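Local coordinates for OmpT protein (Vibrio cholerae serotype O1, PDB 6EHD), which probably forms a beta-barrel diffusion channel through the outer membrane, letting small solutes pass with little selectivity, at residues Tyr95-Tyr99 with Leu209-Thr213; Thr106-Tyr110 with Val212-Asn216; Asp159-Gly165 with Glu198-Thr204. The protein carries 1 engineered substitution. All blocks are in the same frame, centred on the assembly; numbering follows the deposited sequence. Where two conformers were deposited one is given.

Interaction 1. Residues Tyr95-Tyr99 with Leu209-Thr213; sequences YGADY and LIGVT. With C8E ((hydroxyethyloxy)tri(ethyloxy)octane), chain G.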
loop_
_atom_site.group_PDB
_atom_site.type_symbol
_atom_site.label_atom_id
_atom_site.label_comp_id
_atom_site.label_asym_id
_atom_site.label_seq_id
_atom_site.Cartn_x
_atom_site.Cartn_y
_atom_site.Cartn_z
ATOM N N TYR A 95 -3.115 -4.350 3.750
ATOM C CA TYR A 95 -3.167 -2.935 4.085
ATOM C C TYR A 95 -3.619 -2.728 5.567
ATOM O O TYR A 95 -3.106 -3.489 6.493
ATOM C CB TYR A 95 -3.991 -2.128 3.026
ATOM C CG TYR A 95 -3.588 -0.660 2.896
ATOM C CD1 TYR A 95 -2.236 -0.275 2.625
ATOM C CD2 TYR A 95 -4.550 0.400 2.980
ATOM C CE1 TYR A 95 -1.850 1.053 2.532
ATOM C CE2 TYR A 95 -4.145 1.753 2.787
ATOM C CZ TYR A 95 -2.810 2.096 2.610
ATOM O OH TYR A 95 -2.412 3.434 2.445
ATOM N N GLY A 96 -4.538 -1.783 5.806
ATOM C CA GLY A 96 -4.965 -1.438 7.211
ATOM C C GLY A 96 -5.899 -0.260 7.157
ATOM O O GLY A 96 -6.410 0.050 6.069
ATOM N N ALA A 97 -6.135 0.369 8.299
ATOM C CA ALA A 97 -7.167 1.382 8.465
ATOM C C ALA A 97 -6.690 2.782 7.988
ATOM O O ALA A 97 -6.537 3.722 8.761
ATOM C CB ALA A 97 -7.690 1.418 9.949
ATOM N N ASP A 98 -6.533 2.891 6.655
ATOM C CA ASP A 98 -6.347 4.142 5.960
ATOM C C ASP A 98 -7.370 4.205 4.784
ATOM O O ASP A 98 -7.293 3.278 3.887
ATOM C CB ASP A 98 -4.883 4.324 5.401
ATOM C CG ASP A 98 -4.807 5.446 4.285
ATOM O OD1 ASP A 98 -5.525 6.487 4.418
ATOM O OD2 ASP A 98 -4.067 5.260 3.282
ATOM N N TYR A 99 -8.336 5.135 4.839
ATOM C CA TYR A 99 -9.409 5.232 3.881
ATOM C C TYR A 99 -9.267 6.471 3.002
ATOM O O TYR A 99 -10.191 6.827 2.279
ATOM C CB TYR A 99 -10.752 5.210 4.592
ATOM C CG TYR A 99 -10.943 3.975 5.473
ATOM C CD1 TYR A 99 -10.608 2.685 5.035
ATOM C CD2 TYR A 99 -11.428 4.122 6.747
ATOM C CE1 TYR A 99 -10.686 1.584 5.894
ATOM C CE2 TYR A 99 -11.532 3.015 7.616
ATOM C CZ TYR A 99 -11.206 1.750 7.181
ATOM O OH TYR A 99 -11.362 0.654 8.081
ATOM N N LEU A 209 -18.459 2.834 8.674
ATOM C CA LEU A 209 -17.357 1.854 8.803
ATOM C C LEU A 209 -16.355 2.489 9.740
ATOM O O LEU A 209 -16.035 3.689 9.558
ATOM C CB LEU A 209 -16.722 1.598 7.434
ATOM C CG LEU A 209 -15.377 0.862 7.434
ATOM C CD1 LEU A 209 -15.642 -0.553 7.936
ATOM C CD2 LEU A 209 -14.746 0.858 6.038
ATOM N N ILE A 210 -15.913 1.775 10.791
ATOM C CA ILE A 210 -14.798 2.329 11.659
ATOM C C ILE A 210 -13.681 1.313 11.741
ATOM O O ILE A 210 -13.936 0.106 11.940
ATOM C CB ILE A 210 -15.279 2.641 13.094
ATOM C CG1 ILE A 210 -16.449 3.655 13.000
ATOM C CG2 ILE A 210 -14.135 3.272 13.885
ATOM C CD1 ILE A 210 -17.013 4.148 14.343
ATOM N N GLY A 211 -12.443 1.762 11.583
ATOM C CA GLY A 211 -11.306 0.875 11.631
ATOM C C GLY A 211 -10.186 1.370 12.533
ATOM O O GLY A 211 -9.915 2.599 12.609
ATOM N N VAL A 212 -9.466 0.406 13.125
ATOM C CA VAL A 212 -8.276 0.666 13.902
ATOM C C VAL A 212 -7.182 -0.310 13.522
ATOM O O VAL A 212 -7.407 -1.525 13.477
ATOM C CB VAL A 212 -8.541 0.588 15.482
ATOM C CG1 VAL A 212 -7.260 0.830 16.251
ATOM C CG2 VAL A 212 -9.659 1.532 15.850
ATOM N N THR A 213 -5.945 0.193 13.324
ATOM C CA THR A 213 -4.760 -0.637 13.099
ATOM C C THR A 213 -3.604 -0.223 14.048
ATOM O O THR A 213 -3.273 0.999 14.191
ATOM C CB THR A 213 -4.195 -0.544 11.650
ATOM O OG1 THR A 213 -5.178 -0.963 10.681
ATOM C CG2 THR A 213 -2.856 -1.309 11.498
HETATM C C11 C8E G . -11.826 3.491 0.786
HETATM O O12 C8E G . -11.301 4.148 -0.401
HETATM C C13 C8E G . -9.876 4.394 -0.278
HETATM C C14 C8E G . -9.273 4.887 -1.584
HETATM O O15 C8E G . -9.370 3.752 -2.477
HETATM C C16 C8E G . -9.498 3.975 -3.853
HETATM C C17 C8E G . -8.103 4.157 -4.239
HETATM O O18 C8E G . -7.695 3.332 -5.324
HETATM C C19 C8E G . -6.427 3.453 -5.994
HETATM C C20 C8E G . -5.017 2.755 -6.079
HETATM O O21 C8E G . -3.831 3.459 -6.737
#

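Interaction 2. Residues Thr106-Tyr110 with Val212-Asn216; sequences TGLRY and VTYYN. With C8E ((hydroxyethyloxy)tri(ethyloxy)octane), chain J; C8E ((hydroxyethyloxy)tri(ethyloxy)octane), chain K.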
loop_
_atom_site.group_PDB
_atom_site.type_symbol
_atom_site.label_atom_id
_atom_site.label_comp_id
_atom_site.label_asym_id
_atom_site.label_seq_id
_atom_site.Cartn_x
_atom_site.Cartn_y
_atom_site.Cartn_z
ATOM N N THR A 106 0.356 6.765 6.942
ATOM C CA THR A 106 1.632 6.988 7.646
ATOM C C THR A 106 1.858 5.937 8.755
ATOM O O THR A 106 3.022 5.693 9.127
ATOM C CB THR A 106 1.780 8.345 8.346
ATOM O OG1 THR A 106 0.766 8.536 9.346
ATOM C CG2 THR A 106 1.617 9.486 7.249
ATOM N N GLY A 107 0.776 5.365 9.282
ATOM C CA GLY A 107 0.843 4.362 10.389
ATOM C C GLY A 107 1.036 2.913 9.908
ATOM O O GLY A 107 1.047 1.956 10.728
ATOM N N LEU A 108 1.177 2.696 8.570
ATOM C CA LEU A 108 1.301 1.358 8.027
ATOM C C LEU A 108 2.754 1.204 7.618
ATOM O O LEU A 108 3.260 2.014 6.837
ATOM C CB LEU A 108 0.280 1.099 6.902
ATOM C CG LEU A 108 -1.171 1.435 7.247
ATOM C CD1 LEU A 108 -2.085 1.202 6.042
ATOM C CD2 LEU A 108 -1.779 0.676 8.469
ATOM N N ARG A 109 3.471 0.280 8.292
ATOM C CA ARG A 109 4.942 0.360 8.284
ATOM C C ARG A 109 5.662 -0.759 7.465
ATOM O O ARG A 109 6.855 -0.979 7.636
ATOM C CB ARG A 109 5.469 0.333 9.728
ATOM C CG ARG A 109 4.862 1.365 10.666
ATOM C CD ARG A 109 4.818 2.809 10.103
ATOM N NE ARG A 109 6.168 3.271 9.688
ATOM C CZ ARG A 109 6.479 3.936 8.578
ATOM N NH1 ARG A 109 5.552 4.348 7.712
ATOM N NH2 ARG A 109 7.776 4.247 8.327
ATOM N N TYR A 110 4.935 -1.468 6.601
ATOM C CA TYR A 110 5.495 -2.610 5.833
ATOM C C TYR A 110 6.434 -2.153 4.644
ATOM O O TYR A 110 7.228 -2.980 4.161
ATOM C CB TYR A 110 4.359 -3.476 5.218
ATOM C CG TYR A 110 3.406 -2.743 4.283
ATOM C CD1 TYR A 110 2.269 -2.055 4.779
ATOM C CD2 TYR A 110 3.661 -2.653 2.912
ATOM C CE1 TYR A 110 1.449 -1.307 3.919
ATOM C CE2 TYR A 110 2.856 -1.911 2.055
ATOM C CZ TYR A 110 1.741 -1.239 2.554
ATOM O OH TYR A 110 0.969 -0.515 1.654
ATOM N N VAL A 212 -9.466 0.406 13.125
ATOM C CA VAL A 212 -8.276 0.666 13.902
ATOM C C VAL A 212 -7.182 -0.310 13.522
ATOM O O VAL A 212 -7.407 -1.525 13.477
ATOM C CB VAL A 212 -8.541 0.588 15.482
ATOM C CG1 VAL A 212 -7.260 0.830 16.251
ATOM C CG2 VAL A 212 -9.659 1.532 15.850
ATOM N N THR A 213 -5.945 0.193 13.324
ATOM C CA THR A 213 -4.760 -0.637 13.099
ATOM C C THR A 213 -3.604 -0.223 14.048
ATOM O O THR A 213 -3.273 0.999 14.191
ATOM C CB THR A 213 -4.195 -0.544 11.650
ATOM O OG1 THR A 213 -5.178 -0.963 10.681
ATOM C CG2 THR A 213 -2.856 -1.309 11.498
ATOM N N TYR A 214 -3.046 -1.250 14.742
ATOM C CA TYR A 214 -1.786 -1.113 15.425
ATOM C C TYR A 214 -0.648 -1.674 14.563
ATOM O O TYR A 214 -0.762 -2.821 14.048
ATOM C CB TYR A 214 -1.855 -1.900 16.747
ATOM C CG TYR A 214 -2.848 -1.511 17.822
ATOM C CD1 TYR A 214 -3.368 -0.209 17.927
ATOM C CD2 TYR A 214 -3.136 -2.402 18.895
ATOM C CE1 TYR A 214 -4.291 0.157 18.921
ATOM C CE2 TYR A 214 -3.971 -2.003 19.925
ATOM C CZ TYR A 214 -4.491 -0.683 19.994
ATOM O OH TYR A 214 -5.303 -0.276 21.064
ATOM N N TYR A 215 0.478 -1.002 14.434
ATOM C CA TYR A 215 1.646 -1.528 13.725
ATOM C C TYR A 215 2.913 -1.297 14.626
ATOM O O TYR A 215 3.057 -0.264 15.295
ATOM C CB TYR A 215 1.916 -0.793 12.296
ATOM C CG TYR A 215 1.847 -1.663 11.082
ATOM C CD1 TYR A 215 2.942 -2.522 10.733
ATOM C CD2 TYR A 215 0.732 -1.681 10.235
ATOM C CE1 TYR A 215 2.896 -3.351 9.629
ATOM C CE2 TYR A 215 0.666 -2.493 9.116
ATOM C CZ TYR A 215 1.716 -3.379 8.813
ATOM O OH TYR A 215 1.656 -4.231 7.705
ATOM N N ASN A 216 3.809 -2.255 14.623
ATOM C CA ASN A 216 5.186 -2.068 15.086
ATOM C C ASN A 216 6.137 -2.382 13.923
ATOM O O ASN A 216 5.900 -3.311 13.134
ATOM C CB ASN A 216 5.572 -3.025 16.240
ATOM C CG ASN A 216 5.185 -2.499 17.662
ATOM O OD1 ASN A 216 5.051 -1.253 17.984
ATOM N ND2 ASN A 216 5.065 -3.461 18.571
HETATM C C1 C8E J . -1.328 -12.261 20.198
HETATM C C2 C8E J . -1.762 -11.863 18.812
HETATM C C3 C8E J . -3.278 -11.837 18.747
HETATM C C4 C8E J . -3.774 -10.772 17.797
HETATM C C5 C8E J . -5.112 -11.145 17.190
HETATM C C6 C8E J . -6.185 -10.104 17.338
HETATM C C7 C8E J . -6.427 -9.535 18.732
HETATM C C8 C8E J . -7.909 -9.106 18.852
HETATM O O9 C8E J . -8.178 -8.165 17.834
HETATM C C10 C8E J . -9.366 -7.383 17.890
HETATM C C11 C8E J . -9.113 -6.299 16.850
HETATM O O12 C8E J . -8.635 -5.116 17.510
HETATM C C13 C8E J . -8.121 -4.129 16.633
HETATM C C14 C8E J . -7.079 -3.315 17.354
HETATM O O15 C8E J . -7.587 -2.387 18.326
HETATM C C16 C8E J . -8.693 -2.641 19.131
HETATM C C17 C8E J . -8.566 -1.778 20.382
HETATM O O18 C8E J . -9.637 -0.870 20.512
HETATM C C19 C8E J . -10.839 -1.444 21.003
HETATM C C20 C8E J . -11.734 -0.234 20.878
HETATM O O21 C8E J . -11.973 0.206 19.537
HETATM C C1 C8E K . 1.403 -12.454 19.223
HETATM C C2 C8E K . 2.825 -12.812 18.807
HETATM C C3 C8E K . 3.653 -11.571 18.619
HETATM C C4 C8E K . 4.659 -11.791 17.530
HETATM C C5 C8E K . 5.609 -10.660 17.519
HETATM C C6 C8E K . 6.600 -10.777 16.392
HETATM C C7 C8E K . 7.306 -9.447 16.352
HETATM C C8 C8E K . 8.373 -9.295 15.294
HETATM O O9 C8E K . 8.758 -7.914 15.402
HETATM C C10 C8E K . 8.103 -7.019 14.520
HETATM C C11 C8E K . 7.865 -5.675 15.203
HETATM O O12 C8E K . 9.094 -5.205 15.741
HETATM O O HOH W 1 -1.221 2.135 12.396
#

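Interaction 3. Residues Asp159-Gly165 with Glu198-Thr204; sequences DLAVHAG and EVTGEYT. With C8E ((hydroxyethyloxy)tri(ethyloxy)octane), chain J.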
loop_
_atom_site.group_PDB
_atom_site.type_symbol
_atom_site.label_atom_id
_atom_site.label_comp_id
_atom_site.label_asym_id
_atom_site.label_seq_id
_atom_site.Cartn_x
_atom_site.Cartn_y
_atom_site.Cartn_z
ATOM N N ASP A 159 -20.561 -8.315 12.073
ATOM C CA ASP A 159 -20.153 -6.998 11.591
ATOM C C ASP A 159 -18.654 -6.639 11.862
ATOM O O ASP A 159 -18.253 -5.522 11.518
ATOM C CB ASP A 159 -21.000 -5.924 12.277
ATOM C CG ASP A 159 -22.485 -6.049 11.927
ATOM O OD1 ASP A 159 -22.780 -6.379 10.756
ATOM O OD2 ASP A 159 -23.269 -5.832 12.853
ATOM N N LEU A 160 -17.861 -7.531 12.457
ATOM C CA LEU A 160 -16.445 -7.241 12.786
ATOM C C LEU A 160 -15.506 -8.074 11.895
ATOM O O LEU A 160 -15.595 -9.316 11.931
ATOM C CB LEU A 160 -16.175 -7.551 14.273
ATOM C CG LEU A 160 -14.735 -7.299 14.727
ATOM C CD1 LEU A 160 -14.325 -5.842 14.590
ATOM C CD2 LEU A 160 -14.471 -7.740 16.175
ATOM N N ALA A 161 -14.617 -7.408 11.113
ATOM C CA ALA A 161 -13.591 -8.075 10.302
ATOM C C ALA A 161 -12.198 -7.796 10.963
ATOM O O ALA A 161 -11.920 -6.638 11.342
ATOM C CB ALA A 161 -13.595 -7.598 8.848
ATOM N N VAL A 162 -11.381 -8.854 11.149
ATOM C CA VAL A 162 -10.104 -8.753 11.822
ATOM C C VAL A 162 -8.983 -9.378 11.050
ATOM O O VAL A 162 -9.230 -10.322 10.255
ATOM C CB VAL A 162 -10.173 -9.365 13.236
ATOM C CG1 VAL A 162 -10.420 -10.940 13.248
ATOM C CG2 VAL A 162 -8.932 -8.975 13.946
ATOM N N HIS A 163 -7.755 -8.850 11.192
ATOM C CA HIS A 163 -6.592 -9.524 10.601
ATOM C C HIS A 163 -5.350 -9.206 11.397
ATOM O O HIS A 163 -5.342 -8.235 12.217
ATOM C CB HIS A 163 -6.384 -9.195 9.102
ATOM C CG HIS A 163 -6.229 -7.744 8.731
ATOM N ND1 HIS A 163 -5.041 -7.068 8.868
ATOM C CD2 HIS A 163 -7.028 -6.936 7.993
ATOM C CE1 HIS A 163 -5.120 -5.890 8.272
ATOM N NE2 HIS A 163 -6.352 -5.762 7.761
ATOM N N ALA A 164 -4.369 -10.072 11.249
ATOM C CA ALA A 164 -3.036 -9.897 11.871
ATOM C C ALA A 164 -1.948 -10.536 11.086
ATOM O O ALA A 164 -2.194 -11.485 10.328
ATOM C CB ALA A 164 -3.120 -10.570 13.269
ATOM N N GLY A 165 -0.710 -10.043 11.214
ATOM C CA GLY A 165 0.384 -10.612 10.442
ATOM C C GLY A 165 1.544 -9.651 10.311
ATOM O O GLY A 165 1.602 -8.553 10.925
ATOM N N GLU A 198 1.316 -6.402 12.758
ATOM C CA GLU A 198 0.165 -5.566 12.901
ATOM C C GLU A 198 -1.066 -6.357 13.289
ATOM O O GLU A 198 -1.167 -7.571 13.011
ATOM C CB GLU A 198 -0.140 -4.842 11.536
ATOM C CG GLU A 198 -0.611 -5.720 10.404
ATOM C CD GLU A 198 -2.118 -6.075 10.340
ATOM O OE1 GLU A 198 -2.953 -5.313 10.828
ATOM O OE2 GLU A 198 -2.486 -7.161 9.767
ATOM N N VAL A 199 -1.986 -5.665 13.926
ATOM C CA VAL A 199 -3.374 -6.131 14.142
ATOM C C VAL A 199 -4.367 -5.059 13.674
ATOM O O VAL A 199 -4.182 -3.847 14.016
ATOM C CB VAL A 199 -3.612 -6.433 15.649
ATOM C CG1 VAL A 199 -5.061 -6.786 15.935
ATOM C CG2 VAL A 199 -2.672 -7.547 16.120
ATOM N N THR A 200 -5.485 -5.473 13.033
ATOM C CA THR A 200 -6.505 -4.540 12.548
ATOM C C THR A 200 -7.900 -5.081 12.871
ATOM O O THR A 200 -8.123 -6.299 12.771
ATOM C CB THR A 200 -6.451 -4.364 10.970
ATOM O OG1 THR A 200 -5.216 -3.723 10.640
ATOM C CG2 THR A 200 -7.607 -3.552 10.444
ATOM N N GLY A 201 -8.782 -4.162 13.262
ATOM C CA GLY A 201 -10.256 -4.418 13.368
ATOM C C GLY A 201 -11.055 -3.430 12.538
ATOM O O GLY A 201 -10.772 -2.247 12.620
ATOM N N GLU A 202 -12.097 -3.884 11.789
ATOM C CA GLU A 202 -12.959 -2.985 11.049
ATOM C C GLU A 202 -14.447 -3.392 11.278
ATOM O O GLU A 202 -14.828 -4.568 11.073
ATOM C CB GLU A 202 -12.637 -3.022 9.540
ATOM C CG GLU A 202 -11.272 -2.498 9.157
ATOM C CD GLU A 202 -10.993 -2.703 7.651
ATOM O OE1 GLU A 202 -11.077 -1.754 6.878
ATOM O OE2 GLU A 202 -10.715 -3.834 7.268
ATOM N N TYR A 203 -15.177 -2.435 11.795
ATOM C CA TYR A 203 -16.556 -2.606 12.240
ATOM C C TYR A 203 -17.521 -1.857 11.326
ATOM O O TYR A 203 -17.391 -0.623 11.152
ATOM C CB TYR A 203 -16.642 -2.075 13.665
ATOM C CG TYR A 203 -17.903 -2.453 14.424
ATOM C CD1 TYR A 203 -18.215 -3.792 14.696
ATOM C CD2 TYR A 203 -18.771 -1.468 14.907
ATOM C CE1 TYR A 203 -19.377 -4.142 15.389
ATOM C CE2 TYR A 203 -19.923 -1.807 15.622
ATOM C CZ TYR A 203 -20.237 -3.139 15.842
ATOM O OH TYR A 203 -21.395 -3.465 16.512
ATOM N N THR A 204 -18.468 -2.603 10.738
ATOM C CA THR A 204 -19.488 -2.049 9.883
ATOM C C THR A 204 -20.793 -1.911 10.756
ATOM O O THR A 204 -21.210 -2.847 11.523
ATOM C CB THR A 204 -19.640 -2.937 8.643
ATOM O OG1 THR A 204 -18.427 -2.933 7.909
ATOM C CG2 THR A 204 -20.749 -2.434 7.736
HETATM C C1 C8E J . -1.328 -12.261 20.198
HETATM C C2 C8E J . -1.762 -11.863 18.812
HETATM C C3 C8E J . -3.278 -11.837 18.747
HETATM C C4 C8E J . -3.774 -10.772 17.797
HETATM C C5 C8E J . -5.112 -11.145 17.190
HETATM C C6 C8E J . -6.185 -10.104 17.338
HETATM C C7 C8E J . -6.427 -9.535 18.732
HETATM C C8 C8E J . -7.909 -9.106 18.852
HETATM O O9 C8E J . -8.178 -8.165 17.834
HETATM C C10 C8E J . -9.366 -7.383 17.890
HETATM C C11 C8E J . -9.113 -6.299 16.850
HETATM O O12 C8E J . -8.635 -5.116 17.510
HETATM C C13 C8E J . -8.121 -4.129 16.633
HETATM C C14 C8E J . -7.079 -3.315 17.354
HETATM O O15 C8E J . -7.587 -2.387 18.326
HETATM C C16 C8E J . -8.693 -2.641 19.131
HETATM C C17 C8E J . -8.566 -1.778 20.382
HETATM O O18 C8E J . -9.637 -0.870 20.512
HETATM C C19 C8E J . -10.839 -1.444 21.003
HETATM C C20 C8E J . -11.734 -0.234 20.878
HETATM O O21 C8E J . -11.973 0.206 19.537
HETATM O O HOH W 2 -22.811 -5.395 15.228
HETATM O O HOH W 3 -10.209 -5.982 8.740
#

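Interaction 1. Residues Tyr95-Tyr99 with Leu209-Thr213
The Tyr99 ring has the methyl CD2 of Leu209 over one face, while Gly211 N lies at its edge, near the ring plane. Leu209 CD2 stands 4.2 Å from the centroid of the Tyr99 ring and 24° off the ring normal, a CH-pi contact displaced toward the phenol end, since its closest ring atom is Tyr99 CZ. The two side chains cross at about a right angle, so the leucine presents a branch end and not its length. Beyond the ring, Tyr99 OH approaches Gly211 CA to 3.6 Å, a closeness that relies on glycine carrying no side chain there; the hydroxyl itself is hydrogen-bonded to Glu202 on the neighbouring strand 184-205.

At the other end, Ala97 N donates to Thr213 OG1 over 2.9 Å, with an N-H...O angle of 152°. Thr213 sets OG1 beside its own backbone N (chi1 -60°), and this hydroxyl also bonds Thr200 OG1, so two groups hold it. Ala97 CB packs on the strand backbone, 3.6 Å from Gly211 C. Here a loop of irregular backbone lies on the inner wall of strand 208-221, as in the porin loop that folds into the barrel and probably helps to narrow the channel. Tyr95, with positive phi, is where the chain leaves helix 90-94, and Ala97 centres an inverse gamma turn whose Asp98 N to Gly96 O bond is weak.

The loop is braced internally: Tyr95 OH donates over 2.6 Å to Asp98 OD2, which accepts through its anti lone pair, the one directed away from OD1, while Asp98 OD1 bonds Ser100 OG. Tyr95 OH also bonds Lys300 N, and Tyr99 N bonds Tyr270 OH. A detergent molecule lies beside the loop, its C13 3.5 Å from Tyr99 O.

Interaction 2. Residues Thr106-Tyr110 with Val212-Asn216
Tyr215 holds its first torsion midway between two staggered positions (chi1 -118°), which lays its ring beneath the Leu108-Arg109 peptide. Leu108 sends CD1 out in line with its chain (chi2 177°), which leaves the other branch, CD2, turned to the strand, 3.8 Å from Thr213 CG2 and 3.9 Å from Tyr215 CD2. Arg109 N stands 3.6 Å above the plane of the Tyr215 ring, over its centre. The N-H direction, constructed from the adjoining heavy atoms, points at the middle of that ring, the geometry of an amide N-H to pi contact. Because Arg109 N is buried without a conventional partner, the aromatic face probably compensates it in part.

Thr106-Tyr110 belong to the inward-folded loop of the porin barrel, farther along than its helix 90-94, and strand 208-221 supplies the wall. One water joins the two backbones, donating to Gly107 O (2.8 Å) and to Thr213 O (3.0 Å). Gly107 O also lies 3.3 Å from Tyr215 CB.

Arg109 touches the tyrosine through CB and CG, the chain then bending at chi2 and chi3 to carry the guanidinium to a salt bridge with Glu230 and a bond to Gly296 O. Tyr110 CD1 comes 3.7 Å from Tyr215 OH, an oblique approach to the Tyr110 ring; Tyr215 OH is hydrogen-bonded to Tyr152 OH, and Tyr110 OH to Asp92.

Interaction 3. Residues Asp159-Gly165 with Glu198-Thr204
His163 ND1 donates to Glu198 OE2 over 2.7 Å, with an N-H...O angle of 147°. The acceptor lies in the imidazole plane and is met on its syn side, a little out of the carboxylate plane, the two flat groups being turned 58° against each other. Both residues place CG between backbone N and carbonyl carbon, and the glutamate bends again at chi2 to reach back across the strands. Its other oxygen, Glu198 OE1, accepts from Thr200 OG1 over 2.8 Å. Thr200 CB lies 3.5 Å from the centroid of the His163 ring in a CH-pi contact over one face.

Strands 160-171 and 184-205 run antiparallel, at 168° over these short segments, as neighbouring staves of the barrel. Ala161-Glu202, His163-Thr200 and Gly165-Glu198 are hydrogen-bonded pairs; in the first, Ala161 N to Glu202 O is 2.8 Å and almost straight. Their side chains look to the barrel interior, where Glu202 OE1 bonds Tyr99 of the inner loop and Thr200 bonds Thr213. The alternate pairs turn Leu160, Val162, Ala164, Val199 and Tyr203 outward, as expected of a membrane-facing surface; a detergent molecule passes obliquely over it, its C13 3.4 Å from Gly201 N. Near the turn, a water links Asp159 OD2 to Tyr203 OH.

Glu198 thus has both oxygens engaged by side chains, which fixes the carboxylate's rotation and anchors the imidazole. Glu202 OE2, which takes a water, is 4.8 Å from His163 NE2 and not in contact, yet such acidic surroundings would probably raise the histidine's affinity for a second proton.

How the interactions relate
The three contacts form one patch of the barrel. Interactions 1 and 2 have centres about 10 Å apart. Interactions 1 and 3 have centres about 8 Å apart. Interactions 2 and 3 have centres about 13 Å apart. Interactions 1 and 2 draw their first segments from the loop that follows helix 90-94 and set them successively along strand 208-221, sharing Val212 and Thr213. Interaction 3 lies between those partners in sequence, pairing strand 160-171 with 184-205, which neighbours 208-221. Tyr99 of the loop also bonds Glu202 on 184-205, so two adjacent wall strands hold it; Thr213 and Thr200 join those strands to each other. The wall thereby positions a loop that probably shapes the channel's constriction.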